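Local coordinates for ankyrin repeat domain protein (PDB 6MCA) that is a Legionella effector, AnkH, that interacts with the host LARP7 component of the 7SK snRNP complex and probably combines ankyrin repeats with a cysteine protease-like domain, at residues I248-L252 with L303-I308; N220-F225 with P255-L259; L231-Q235 with F311-K315; N293-R299 with L329-A335; N28-S32 with H237-G241. One frame throughout, in Å; residues are numbered along the deposited sequence.

Interaction 1 (I248-L252 with L303-I308); sequences IAALL and LTINFI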
# COMPACT_ATOMS: atom_id res chain seq x y z
N ILE A 248 -11.86 -7.73 17.93
CA ILE A 248 -12.15 -8.73 16.91
C ILE A 248 -13.60 -9.21 17.03
O ILE A 248 -14.28 -9.43 16.03
CB ILE A 248 -11.15 -9.90 17.00
CG1 ILE A 248 -9.73 -9.40 16.71
CG2 ILE A 248 -11.52 -10.99 16.02
CD1 ILE A 248 -8.68 -10.48 16.83
N ALA A 249 -14.09 -9.36 18.27
CA ALA A 249 -15.48 -9.74 18.47
C ALA A 249 -16.42 -8.66 17.95
O ALA A 249 -17.47 -8.97 17.36
CB ALA A 249 -15.75 -10.01 19.95
N ALA A 250 -16.07 -7.39 18.15
CA ALA A 250 -16.88 -6.30 17.62
C ALA A 250 -16.91 -6.34 16.09
O ALA A 250 -17.97 -6.19 15.48
CB ALA A 250 -16.36 -4.96 18.12
N LEU A 251 -15.75 -6.54 15.46
CA LEU A 251 -15.68 -6.53 14.00
C LEU A 251 -16.32 -7.76 13.37
O LEU A 251 -16.76 -7.70 12.22
CB LEU A 251 -14.23 -6.41 13.54
CG LEU A 251 -13.48 -5.22 14.13
CD1 LEU A 251 -11.97 -5.45 14.17
CD2 LEU A 251 -13.82 -3.98 13.33
N LEU A 252 -16.38 -8.88 14.10
CA LEU A 252 -17.10 -10.04 13.59
C LEU A 252 -18.59 -9.78 13.44
O LEU A 252 -19.27 -10.56 12.77
CB LEU A 252 -16.87 -11.24 14.50
CG LEU A 252 -15.67 -12.12 14.17
CD1 LEU A 252 -15.60 -13.30 15.12
CD2 LEU A 252 -15.75 -12.59 12.73
N LEU A 303 -17.47 -19.28 12.23
CA LEU A 303 -16.81 -18.00 11.98
C LEU A 303 -16.70 -17.25 13.31
O LEU A 303 -17.49 -16.35 13.62
CB LEU A 303 -17.57 -17.21 10.93
CG LEU A 303 -16.97 -15.93 10.33
CD1 LEU A 303 -15.51 -16.12 10.00
CD2 LEU A 303 -17.74 -15.54 9.08
N THR A 304 -15.71 -17.64 14.10
CA THR A 304 -15.57 -17.20 15.48
C THR A 304 -14.28 -16.40 15.66
O THR A 304 -13.54 -16.12 14.71
CB THR A 304 -15.58 -18.39 16.44
OG1 THR A 304 -14.49 -19.26 16.12
CG2 THR A 304 -16.88 -19.15 16.33
N ILE A 305 -14.02 -16.02 16.92
CA ILE A 305 -12.78 -15.34 17.27
C ILE A 305 -11.58 -16.22 16.94
O ILE A 305 -10.59 -15.76 16.36
CB ILE A 305 -12.78 -14.95 18.76
CG1 ILE A 305 -13.90 -13.95 19.04
CG2 ILE A 305 -11.44 -14.36 19.16
CD1 ILE A 305 -13.76 -12.70 18.25
N ASN A 306 -11.66 -17.50 17.31
CA ASN A 306 -10.56 -18.42 17.04
C ASN A 306 -10.32 -18.58 15.55
O ASN A 306 -9.17 -18.74 15.11
CB ASN A 306 -10.84 -19.77 17.69
CG ASN A 306 -11.27 -19.64 19.14
OD1 ASN A 306 -12.42 -19.29 19.43
ND2 ASN A 306 -10.35 -19.91 20.06
N PHE A 307 -11.38 -18.53 14.74
CA PHE A 307 -11.21 -18.58 13.29
C PHE A 307 -10.42 -17.37 12.80
O PHE A 307 -9.48 -17.51 12.02
CB PHE A 307 -12.57 -18.65 12.60
CG PHE A 307 -12.48 -18.71 11.10
CD1 PHE A 307 -12.45 -17.54 10.34
CD2 PHE A 307 -12.43 -19.92 10.44
CE1 PHE A 307 -12.36 -17.59 8.96
CE2 PHE A 307 -12.35 -19.98 9.06
CZ PHE A 307 -12.31 -18.81 8.32
N ILE A 308 -10.80 -16.17 13.24
CA ILE A 308 -10.10 -14.96 12.81
C ILE A 308 -8.66 -14.99 13.28
O ILE A 308 -7.75 -14.54 12.57
CB ILE A 308 -10.84 -13.71 13.31
CG1 ILE A 308 -12.25 -13.65 12.73
CG2 ILE A 308 -10.07 -12.45 12.94
CD1 ILE A 308 -12.29 -13.42 11.23

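Interaction 2 (N220-F225 with P255-L259); sequences NIMDAF and PMLIL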
# COMPACT_ATOMS: atom_id res chain seq x y z
N ASN A 220 -19.67 1.52 2.08
CA ASN A 220 -19.55 0.32 2.91
C ASN A 220 -18.20 -0.35 2.69
O ASN A 220 -17.50 -0.70 3.66
CB ASN A 220 -20.69 -0.64 2.61
CG ASN A 220 -22.04 -0.09 3.01
OD1 ASN A 220 -22.15 0.68 3.96
ND2 ASN A 220 -23.08 -0.47 2.27
N ILE A 221 -17.80 -0.49 1.43
CA ILE A 221 -16.50 -1.09 1.12
C ILE A 221 -15.40 -0.34 1.86
O ILE A 221 -14.56 -0.94 2.54
CB ILE A 221 -16.26 -1.10 -0.40
CG1 ILE A 221 -17.30 -1.99 -1.09
CG2 ILE A 221 -14.85 -1.58 -0.72
CD1 ILE A 221 -17.19 -2.00 -2.60
N MET A 222 -15.42 1.00 1.77
CA MET A 222 -14.43 1.80 2.47
C MET A 222 -14.43 1.47 3.96
O MET A 222 -13.37 1.21 4.54
CB MET A 222 -14.69 3.29 2.23
CG MET A 222 -14.44 3.72 0.80
SD MET A 222 -15.00 5.40 0.44
CE MET A 222 -13.99 6.34 1.59
N ASP A 223 -15.62 1.41 4.56
CA ASP A 223 -15.72 1.00 5.96
C ASP A 223 -14.96 -0.29 6.20
O ASP A 223 -14.08 -0.36 7.07
CB ASP A 223 -17.19 0.84 6.35
CG ASP A 223 -17.88 2.17 6.60
OD1 ASP A 223 -19.10 2.16 6.87
OD2 ASP A 223 -17.21 3.22 6.51
N ALA A 224 -15.26 -1.31 5.39
CA ALA A 224 -14.59 -2.60 5.55
C ALA A 224 -13.08 -2.43 5.46
O ALA A 224 -12.34 -2.92 6.32
CB ALA A 224 -15.09 -3.58 4.49
N PHE A 225 -12.61 -1.68 4.46
CA PHE A 225 -11.17 -1.45 4.33
C PHE A 225 -10.60 -0.86 5.60
O PHE A 225 -9.56 -1.31 6.10
CB PHE A 225 -10.88 -0.56 3.12
CG PHE A 225 -10.62 -1.31 1.86
CD1 PHE A 225 -9.43 -2.02 1.69
CD2 PHE A 225 -11.55 -1.33 0.83
CE1 PHE A 225 -9.18 -2.72 0.52
CE2 PHE A 225 -11.30 -2.03 -0.34
CZ PHE A 225 -10.12 -2.72 -0.49
N PRO A 255 -21.16 -5.75 9.08
CA PRO A 255 -21.81 -6.38 7.92
C PRO A 255 -20.81 -6.89 6.89
O PRO A 255 -21.04 -7.96 6.31
CB PRO A 255 -22.68 -5.25 7.36
CG PRO A 255 -22.01 -3.99 7.82
CD PRO A 255 -21.47 -4.31 9.18
N MET A 256 -19.72 -6.17 6.65
CA MET A 256 -18.72 -6.57 5.68
C MET A 256 -17.35 -6.68 6.35
O MET A 256 -17.04 -5.94 7.28
CB MET A 256 -18.65 -5.59 4.50
CG MET A 256 -17.73 -6.03 3.38
SD MET A 256 -17.68 -4.86 2.00
CE MET A 256 -19.36 -4.97 1.42
N LEU A 257 -16.55 -7.61 5.85
CA LEU A 257 -15.26 -7.95 6.42
C LEU A 257 -14.29 -8.23 5.29
O LEU A 257 -14.60 -9.01 4.39
CB LEU A 257 -15.38 -9.17 7.34
CG LEU A 257 -14.52 -9.24 8.60
CD1 LEU A 257 -15.06 -10.30 9.55
CD2 LEU A 257 -13.07 -9.50 8.25
N ILE A 258 -13.12 -7.59 5.31
CA ILE A 258 -12.09 -7.80 4.31
C ILE A 258 -10.89 -8.44 4.99
O ILE A 258 -10.31 -7.86 5.92
CB ILE A 258 -11.70 -6.49 3.61
CG1 ILE A 258 -12.89 -5.93 2.84
CG2 ILE A 258 -10.52 -6.72 2.66
CD1 ILE A 258 -12.59 -4.64 2.11
N LEU A 259 -10.52 -9.64 4.54
CA LEU A 259 -9.44 -10.42 5.13
C LEU A 259 -8.35 -10.67 4.10
O LEU A 259 -8.50 -11.57 3.25
CB LEU A 259 -9.97 -11.74 5.68
CG LEU A 259 -10.88 -11.64 6.90
CD1 LEU A 259 -11.55 -12.98 7.19
CD2 LEU A 259 -10.09 -11.18 8.10
O HOH W 1 -12.72 -5.60 7.37

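Interaction 3 (L231-Q235 with F311-K315); sequences LLQYQ and FLYKK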
# COMPACT_ATOMS: atom_id res chain seq x y z
N LEU A 231 -7.29 -4.53 11.64
CA LEU A 231 -6.96 -5.94 11.82
C LEU A 231 -5.55 -6.24 11.35
O LEU A 231 -4.91 -7.16 11.87
CB LEU A 231 -7.97 -6.82 11.09
CG LEU A 231 -9.35 -6.93 11.74
CD1 LEU A 231 -10.33 -7.60 10.79
CD2 LEU A 231 -9.27 -7.70 13.05
N LEU A 232 -5.04 -5.48 10.38
CA LEU A 232 -3.69 -5.74 9.91
C LEU A 232 -2.66 -5.20 10.90
O LEU A 232 -1.61 -5.83 11.11
CB LEU A 232 -3.48 -5.13 8.53
CG LEU A 232 -4.18 -5.88 7.39
CD1 LEU A 232 -3.93 -5.21 6.05
CD2 LEU A 232 -3.73 -7.34 7.36
N GLN A 233 -2.95 -4.07 11.54
CA GLN A 233 -1.99 -3.48 12.47
C GLN A 233 -1.72 -4.42 13.64
O GLN A 233 -0.58 -4.55 14.09
CB GLN A 233 -2.49 -2.12 12.96
CG GLN A 233 -1.40 -1.20 13.46
CD GLN A 233 -1.69 0.26 13.17
OE1 GLN A 233 -0.86 0.96 12.59
NE2 GLN A 233 -2.87 0.72 13.57
N TYR A 234 -2.77 -5.09 14.13
CA TYR A 234 -2.60 -6.04 15.23
C TYR A 234 -1.65 -7.17 14.88
O TYR A 234 -1.15 -7.85 15.78
CB TYR A 234 -3.96 -6.62 15.64
CG TYR A 234 -4.95 -5.59 16.15
CD1 TYR A 234 -4.51 -4.36 16.64
CD2 TYR A 234 -6.31 -5.85 16.14
CE1 TYR A 234 -5.41 -3.42 17.11
CE2 TYR A 234 -7.22 -4.91 16.61
CZ TYR A 234 -6.76 -3.70 17.09
OH TYR A 234 -7.66 -2.77 17.55
N GLN A 235 -1.39 -7.40 13.59
CA GLN A 235 -0.42 -8.42 13.21
C GLN A 235 0.98 -8.09 13.69
O GLN A 235 1.80 -9.01 13.86
CB GLN A 235 -0.42 -8.62 11.69
CG GLN A 235 -1.69 -9.26 11.15
CD GLN A 235 -1.60 -9.59 9.67
OE1 GLN A 235 -0.88 -8.93 8.92
NE2 GLN A 235 -2.32 -10.62 9.25
N PHE A 311 -6.75 -17.26 11.15
CA PHE A 311 -6.72 -16.71 9.80
C PHE A 311 -5.67 -15.62 9.65
O PHE A 311 -4.92 -15.60 8.67
CB PHE A 311 -8.10 -16.18 9.44
CG PHE A 311 -8.34 -16.03 7.96
CD1 PHE A 311 -7.80 -14.95 7.27
CD2 PHE A 311 -9.10 -16.95 7.27
CE1 PHE A 311 -8.02 -14.81 5.91
CE2 PHE A 311 -9.33 -16.81 5.92
CZ PHE A 311 -8.79 -15.74 5.24
N LEU A 312 -5.61 -14.69 10.61
CA LEU A 312 -4.79 -13.49 10.47
C LEU A 312 -3.54 -13.48 11.33
O LEU A 312 -2.57 -12.82 10.96
CB LEU A 312 -5.61 -12.24 10.80
CG LEU A 312 -6.66 -11.77 9.80
CD1 LEU A 312 -7.37 -10.54 10.33
CD2 LEU A 312 -6.03 -11.50 8.44
N TYR A 313 -3.53 -14.18 12.46
CA TYR A 313 -2.48 -14.02 13.46
C TYR A 313 -1.70 -15.30 13.73
O TYR A 313 -0.88 -15.33 14.65
CB TYR A 313 -3.09 -13.47 14.75
CG TYR A 313 -3.91 -12.22 14.51
CD1 TYR A 313 -3.33 -11.09 13.95
CD2 TYR A 313 -5.27 -12.18 14.81
CE1 TYR A 313 -4.07 -9.95 13.71
CE2 TYR A 313 -6.02 -11.04 14.57
CZ TYR A 313 -5.41 -9.93 14.03
OH TYR A 313 -6.15 -8.79 13.79
N LYS A 314 -1.93 -16.36 12.95
CA LYS A 314 -1.10 -17.55 12.97
C LYS A 314 -0.59 -17.82 11.57
O LYS A 314 -1.22 -17.45 10.57
CB LYS A 314 -1.86 -18.77 13.49
CG LYS A 314 -2.38 -18.65 14.92
CD LYS A 314 -2.71 -20.03 15.48
CE LYS A 314 -3.31 -19.94 16.88
NZ LYS A 314 -4.78 -19.71 16.82
N LYS A 315 0.56 -18.49 11.49
CA LYS A 315 1.14 -18.85 10.20
C LYS A 315 0.42 -20.09 9.66
O LYS A 315 0.38 -21.13 10.33
CB LYS A 315 2.64 -19.11 10.34
O HOH W 2 0.35 -12.17 14.22

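Interaction 4 (N293-R299 with L329-A335); sequences NIYRITR and LGLLPFA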
# COMPACT_ATOMS: atom_id res chain seq x y z
N ASN A 293 -14.34 -16.43 -6.66
CA ASN A 293 -15.38 -17.39 -6.33
C ASN A 293 -16.18 -16.92 -5.12
O ASN A 293 -15.61 -16.44 -4.14
CB ASN A 293 -14.79 -18.78 -6.05
CG ASN A 293 -14.25 -19.44 -7.30
OD1 ASN A 293 -15.00 -20.05 -8.07
ND2 ASN A 293 -12.94 -19.34 -7.51
N ILE A 294 -17.50 -17.07 -5.20
CA ILE A 294 -18.43 -16.62 -4.16
C ILE A 294 -19.22 -17.82 -3.68
O ILE A 294 -19.86 -18.52 -4.48
CB ILE A 294 -19.37 -15.52 -4.67
CG1 ILE A 294 -18.56 -14.36 -5.28
CG2 ILE A 294 -20.27 -15.02 -3.55
CD1 ILE A 294 -19.40 -13.38 -6.07
N TYR A 295 -19.19 -18.06 -2.37
CA TYR A 295 -19.84 -19.17 -1.71
C TYR A 295 -20.86 -18.66 -0.70
O TYR A 295 -20.79 -17.51 -0.25
CB TYR A 295 -18.83 -20.06 -0.97
CG TYR A 295 -17.53 -20.32 -1.70
CD1 TYR A 295 -16.52 -19.37 -1.73
CD2 TYR A 295 -17.29 -21.54 -2.32
CE1 TYR A 295 -15.33 -19.61 -2.39
CE2 TYR A 295 -16.10 -21.79 -2.97
CZ TYR A 295 -15.12 -20.82 -3.00
OH TYR A 295 -13.94 -21.07 -3.66
N ARG A 296 -21.79 -19.53 -0.33
CA ARG A 296 -22.68 -19.29 0.80
C ARG A 296 -22.10 -19.96 2.04
O ARG A 296 -21.68 -21.12 1.98
CB ARG A 296 -24.08 -19.81 0.52
CG ARG A 296 -25.06 -19.57 1.66
CD ARG A 296 -26.28 -20.48 1.58
NE ARG A 296 -26.99 -20.33 0.32
CZ ARG A 296 -27.87 -19.36 0.07
NH1 ARG A 296 -28.48 -19.29 -1.11
NH2 ARG A 296 -28.13 -18.45 0.99
N ILE A 297 -22.08 -19.23 3.15
CA ILE A 297 -21.58 -19.77 4.42
C ILE A 297 -22.70 -20.57 5.06
O ILE A 297 -23.66 -20.00 5.59
CB ILE A 297 -21.09 -18.65 5.34
CG1 ILE A 297 -19.95 -17.87 4.68
CG2 ILE A 297 -20.63 -19.23 6.67
CD1 ILE A 297 -19.63 -16.56 5.35
N THR A 298 -22.59 -21.90 5.02
CA THR A 298 -23.61 -22.78 5.57
C THR A 298 -23.35 -23.17 7.02
O THR A 298 -24.26 -23.68 7.68
CB THR A 298 -23.75 -24.04 4.72
OG1 THR A 298 -22.56 -24.83 4.82
CG2 THR A 298 -24.00 -23.68 3.26
N ARG A 299 -22.14 -22.95 7.53
CA ARG A 299 -21.81 -23.14 8.94
C ARG A 299 -21.29 -21.82 9.50
O ARG A 299 -20.10 -21.68 9.80
CB ARG A 299 -20.79 -24.26 9.14
CG ARG A 299 -21.09 -25.53 8.37
CD ARG A 299 -19.94 -26.54 8.47
NE ARG A 299 -20.36 -27.89 8.13
CZ ARG A 299 -21.02 -28.71 8.94
NH1 ARG A 299 -21.34 -28.32 10.17
NH2 ARG A 299 -21.36 -29.93 8.53
N LEU A 329 -16.18 -23.61 7.37
CA LEU A 329 -17.32 -22.73 7.17
C LEU A 329 -18.43 -23.36 6.35
O LEU A 329 -19.52 -22.77 6.27
CB LEU A 329 -16.87 -21.43 6.49
CG LEU A 329 -15.73 -20.65 7.15
CD1 LEU A 329 -15.42 -19.39 6.36
CD2 LEU A 329 -16.06 -20.32 8.60
N GLY A 330 -18.20 -24.53 5.76
CA GLY A 330 -19.19 -25.14 4.90
C GLY A 330 -19.49 -24.29 3.69
O GLY A 330 -20.65 -23.94 3.42
N LEU A 331 -18.45 -23.94 2.94
CA LEU A 331 -18.56 -22.99 1.84
C LEU A 331 -19.22 -23.67 0.64
O LEU A 331 -18.60 -24.49 -0.04
CB LEU A 331 -17.19 -22.44 1.47
CG LEU A 331 -16.54 -21.56 2.53
CD1 LEU A 331 -15.25 -20.94 2.01
CD2 LEU A 331 -17.51 -20.48 3.00
N LEU A 332 -20.48 -23.31 0.38
CA LEU A 332 -21.22 -23.87 -0.74
C LEU A 332 -21.04 -22.98 -1.96
O LEU A 332 -21.48 -21.82 -1.94
CB LEU A 332 -22.70 -23.99 -0.39
CG LEU A 332 -23.67 -24.42 -1.49
CD1 LEU A 332 -23.21 -25.72 -2.14
CD2 LEU A 332 -25.07 -24.57 -0.91
N PRO A 333 -20.41 -23.47 -3.04
CA PRO A 333 -20.21 -22.63 -4.22
C PRO A 333 -21.52 -22.08 -4.76
O PRO A 333 -22.51 -22.80 -4.90
CB PRO A 333 -19.54 -23.58 -5.22
CG PRO A 333 -18.88 -24.61 -4.37
CD PRO A 333 -19.78 -24.79 -3.18
N PHE A 334 -21.52 -20.78 -5.07
CA PHE A 334 -22.74 -20.10 -5.47
C PHE A 334 -22.56 -19.35 -6.78
O PHE A 334 -23.39 -19.46 -7.69
CB PHE A 334 -23.20 -19.14 -4.37
CG PHE A 334 -24.42 -18.35 -4.72
CD1 PHE A 334 -25.68 -18.91 -4.61
CD2 PHE A 334 -24.32 -17.04 -5.16
CE1 PHE A 334 -26.82 -18.19 -4.93
CE2 PHE A 334 -25.44 -16.31 -5.49
CZ PHE A 334 -26.69 -16.88 -5.37
N ALA A 335 -21.48 -18.57 -6.90
CA ALA A 335 -21.28 -17.74 -8.07
C ALA A 335 -19.79 -17.55 -8.33
O ALA A 335 -18.94 -17.93 -7.52
CB ALA A 335 -21.98 -16.38 -7.91

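Interaction 5 (N28-S32 with H237-G241); sequences NDIIS and HPRLG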
# COMPACT_ATOMS: atom_id res chain seq x y z
N ASN A 28 8.56 -8.76 27.89
CA ASN A 28 7.37 -9.31 28.55
C ASN A 28 6.88 -8.39 29.66
O ASN A 28 5.67 -8.33 29.92
CB ASN A 28 7.67 -10.71 29.09
CG ASN A 28 7.92 -11.72 27.99
OD1 ASN A 28 7.45 -11.56 26.86
ND2 ASN A 28 8.67 -12.77 28.31
N ASP A 29 7.80 -7.69 30.34
CA ASP A 29 7.39 -6.69 31.32
C ASP A 29 6.61 -5.56 30.66
O ASP A 29 5.55 -5.15 31.16
CB ASP A 29 8.61 -6.13 32.05
CG ASP A 29 9.21 -7.12 33.03
OD1 ASP A 29 8.60 -8.18 33.27
OD2 ASP A 29 10.31 -6.83 33.56
N ILE A 30 7.11 -5.06 29.53
CA ILE A 30 6.46 -3.96 28.84
C ILE A 30 5.09 -4.39 28.31
O ILE A 30 4.10 -3.68 28.45
CB ILE A 30 7.36 -3.43 27.71
CG1 ILE A 30 8.58 -2.72 28.30
CG2 ILE A 30 6.59 -2.51 26.78
CD1 ILE A 30 9.59 -2.27 27.26
N ILE A 31 5.03 -5.58 27.70
CA ILE A 31 3.77 -6.07 27.15
C ILE A 31 2.74 -6.26 28.25
O ILE A 31 1.54 -5.99 28.06
CB ILE A 31 4.02 -7.38 26.36
CG1 ILE A 31 4.83 -7.09 25.10
CG2 ILE A 31 2.70 -8.05 26.00
CD1 ILE A 31 5.58 -8.30 24.58
N SER A 32 3.17 -6.70 29.43
CA SER A 32 2.28 -6.91 30.56
C SER A 32 2.01 -5.63 31.35
O SER A 32 1.42 -5.71 32.43
CB SER A 32 2.86 -7.98 31.49
OG SER A 32 2.98 -9.22 30.82
N HIS A 237 1.62 -6.68 16.64
CA HIS A 237 1.67 -6.75 18.10
C HIS A 237 2.33 -8.06 18.53
O HIS A 237 2.00 -9.12 18.00
CB HIS A 237 0.27 -6.64 18.69
CG HIS A 237 0.25 -6.18 20.11
ND1 HIS A 237 0.69 -6.97 21.15
CD2 HIS A 237 -0.15 -5.02 20.67
CE1 HIS A 237 0.56 -6.31 22.29
NE2 HIS A 237 0.05 -5.12 22.02
N PRO A 238 3.27 -8.02 19.48
CA PRO A 238 3.95 -9.26 19.89
C PRO A 238 3.06 -10.24 20.64
O PRO A 238 3.36 -11.44 20.63
CB PRO A 238 5.09 -8.75 20.78
CG PRO A 238 4.64 -7.41 21.26
CD PRO A 238 3.83 -6.83 20.14
N ARG A 239 1.98 -9.78 21.28
CA ARG A 239 1.13 -10.68 22.06
C ARG A 239 -0.24 -10.02 22.21
O ARG A 239 -0.40 -9.09 23.00
CB ARG A 239 1.76 -10.97 23.42
CG ARG A 239 0.86 -11.73 24.38
CD ARG A 239 1.42 -11.68 25.80
NE ARG A 239 2.81 -12.11 25.85
CZ ARG A 239 3.61 -11.93 26.90
NH1 ARG A 239 4.87 -12.36 26.85
NH2 ARG A 239 3.16 -11.31 27.98
N LEU A 240 -1.22 -10.52 21.46
CA LEU A 240 -2.57 -9.98 21.53
C LEU A 240 -3.20 -10.30 22.88
O LEU A 240 -2.95 -11.35 23.48
CB LEU A 240 -3.43 -10.55 20.41
CG LEU A 240 -3.00 -10.20 18.98
CD1 LEU A 240 -3.95 -10.82 17.97
CD2 LEU A 240 -2.91 -8.70 18.80
N GLY A 241 -4.03 -9.38 23.36
CA GLY A 241 -4.64 -9.52 24.67
C GLY A 241 -6.15 -9.36 24.67
O GLY A 241 -6.80 -9.48 23.63

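Interaction 1 (I248-L252 with L303-I308)
Ile248 of helix 242-251 and Leu252 just after it meet Ile305 and Ile308 of helix 305-312, a helix-to-helix packing made at the C-terminal end of the first and the N-terminal end of the second, in the part of the chain that carries the five-stranded antiparallel sheet. The side chains meet through carbon alone, and some methyls rest on main-chain atoms; no hydrogen bond joins the segments. Ile305 reaches over with its CD1, which touches Ile248 CG2 at 3.6 Å and lies 3.4 Å from Ala249 N, so this methyl rests on the helix backbone as well as on side chains. Ile248 sets CG1 beside its backbone N (chi1 -63°), which turns CG2 toward helix 305-312, and that methyl also meets Ile308 CG2 at 3.7 Å as the two isoleucines run antiparallel, methyl against methyl. Leu252 divides its two methyls: CD2 lies alongside Ile308, 3.7 Å from CG1, and CD1 turns to the backbone where helix 305-312 starts. The polar element stays within one segment. Thr304 is the N-cap residue, and Phe307 N gives a weak bond to Thr304 OG1. Leu257 of strand 256-263 lies against Leu252, and Leu231 of helix 215-233 against Ile248, which ties the pair to the sheet and a third helix. Leu252 CD1 comes to 3.4 Å from Thr304 C, just ahead of the first helical turn.

Interaction 2 (N220-F225 with P255-L259)
Ala224 and Leu257 bring their CA atoms within 5.5 Å where helix 220-225 runs across strand 256-259, the axes of the two short segments 7.3 Å apart and their N-to-C directions 49° from parallel. The small Ala224 permits this approach: its CB meets Ile258 CD1 at 3.6 Å and, on the neighbouring side chain of the same strand face, Met256 CG at 3.8 Å. Met256 sends CG anti to its backbone N (chi1 -174°), stays extended through chi2, and bends only at the thioether, which brings SD to 4.0 Å from Ile221 CA. Helix 215-233 thus packs on one face of the antiparallel sheet, against its outermost strand 256-263; Leu257, between the two contacting residues, points from the opposite face. Helix 355-364 adjoins the contact, with Gln363 against Met256 and Val355 against Ile258. Ile258 also reaches the Phe225 ring in a CH-pi contact. Its CD1 stands over the centre of one face, 3.7 Å from the ring centroid and only 12° off the normal. The Phe225 CA-CB bond points away from the strand, but the ring comes back toward it and meets Ile258 CD1. No direct hydrogen bond crosses the contact, but a water bridges the backbones: it donates to Ala224 O at 2.9 Å and accepts from Ile258 N, giving both main-chain groups a partner beside the apolar side chains.

Interaction 3 (L231-Q235 with F311-K315)
Tyr313 and Leu231 cross at about a right angle, and the phenol ends on the last turn of helix 215-233. Its OH donates to Leu231 O at 2.8 Å, in the carbonyl plane and on a lone pair. Tyr313 OH also lies 3.4 Å from Leu231 CD2, so the hydroxyl is hemmed in by carbon as well. Tyr234 and Tyr313 point in roughly the same direction, with Tyr234 ahead, so that Tyr313 OH meets its CB, at 3.6 Å, and its ring edge, near the ring plane. Gln235 lays its CG against Tyr313 CE1 at 3.6 Å, amide and ring planes 82° apart. The contact joins two helix C-termini, those of 215-233 and 305-312, each held by a side chain from the other segment at a main-chain carbonyl. Gln235 makes the second of these bonds: extended beyond CG, it carries NE2 to Leu312 O at 2.8 Å, though the bond is bent to 132° and the carbonyl oxygen sits 32° out of the amide plane. Leu312 CB lies over the centre of the Tyr313 ring, and its CD1 goes crosswise onto Leu231 CB at 3.8 Å. Leu240, in the loop before helix 242-251, touches both tyrosines.

Interaction 4 (N293-R299 with L329-A335)
A classic beta bulge interrupts the antiparallel pairing of strand 292-297 with the edge strand 331-337: Phe334 and Ala335 both face Ile294. Ile294 O accepts from both amides, Phe334 N and Ala335 N, each at 2.9 Å, the first bond more bent (143°) than the second (166°). Ile294 N returns a bond to Ala335 O. Beyond the bulge Arg296 and Leu332 form a hydrogen-bonded pair, Arg296 N to Leu332 O at 2.8 Å and Leu332 N to Arg296 O at 3.0 Å. Tyr295 and Pro333 form a non-hydrogen-bonded pair whose side chains diverge; the tyrosine's CD2 rests 3.7 Å from Pro333 CA, and Leu331 CD1 stands over one ring face toward the rim. On that side of the sheet Ile297 and Leu331 run side by side, CG1 to CD2 3.9 Å. Past the last bridge, backbone bonds still join the segments: Gly330 O accepts from Thr298 N, from above the carbonyl plane; Thr298 OG1 lies close as well, at a doubtfully short 2.5 Å. Arg299 N donates to Leu329 O. Strand 276-280 flanks 292-297 on its other side, its Trp277 against Ile297 and Leu331, and Asn326 of helix 318-329 lies on Tyr295 and Leu331.

Interaction 5 (N28-S32 with H237-G241)
Ile31 packs closely on Pro238, its CD1 3.6 Å from Pro238 CG, their ends overlapping from opposite directions. This apolar half is the firm part of the contact. From the same isoleucine the CG2 methyl lies over one face of the Arg239 guanidinium, 3.8 Å from NH2, so Ile31 meets the proline with one branch and the guanidinium with the other. The arginine half is looser and its residue exposed. Arg239 extends its first bonds (chi1 172°) and bends at chi3, which lays the guanidinium across the end of helix 26-31. There Asn28 OD1 comes within 2.7 Å of Arg239 NH1, the amide and guanidinium planes 39° apart, while Ser32 OG is 3.5 Å from NH2 near the guanidinium plane. Asn28 OD1 has a clear hydrogen bond from outside, with Tyr54 OH. Ser32 OG donates to Asn28 O, which also takes Ser32 N, closing the last helical turn. On the loop side, Arg239 N donates to His237 ND1 in the ring plane at 3.1 Å. The contact joins the N-terminal helix 26-31 to the loop between helices 215-233 and 242-251, with Tyr54 from a loop and Glu61 of helix 58-65 beside Ile31 and Pro238.

In the fold
Interactions 1, 2 and 3 touch one another through apolar side chains. Leu252 CD2 meets Leu257 CD1 at 4.0 Å between 1 and 2, Ile248 CD1 meets Tyr313 CE2 at 3.5 Å between 1 and 3, and Leu259 CD2 meets Leu312 CD1 at 3.6 Å between 2 and 3. Interaction 4 reaches interaction 1 through Phe307 CZ and Leu329 CD1, 3.7 Å apart, and shares the sheet of interaction 2, centres about 18 Å apart. Interaction 5 connects to 3 where Leu240 CD1 lies 3.7 Å from Tyr313 CD2; within interaction 5, a tartaric acid, probably from crystallisation, hydrogen-bonds to His237 and lies about 6 Å from the Ile31 side chain. Interactions 4 and 5 have centres about 36 Å apart.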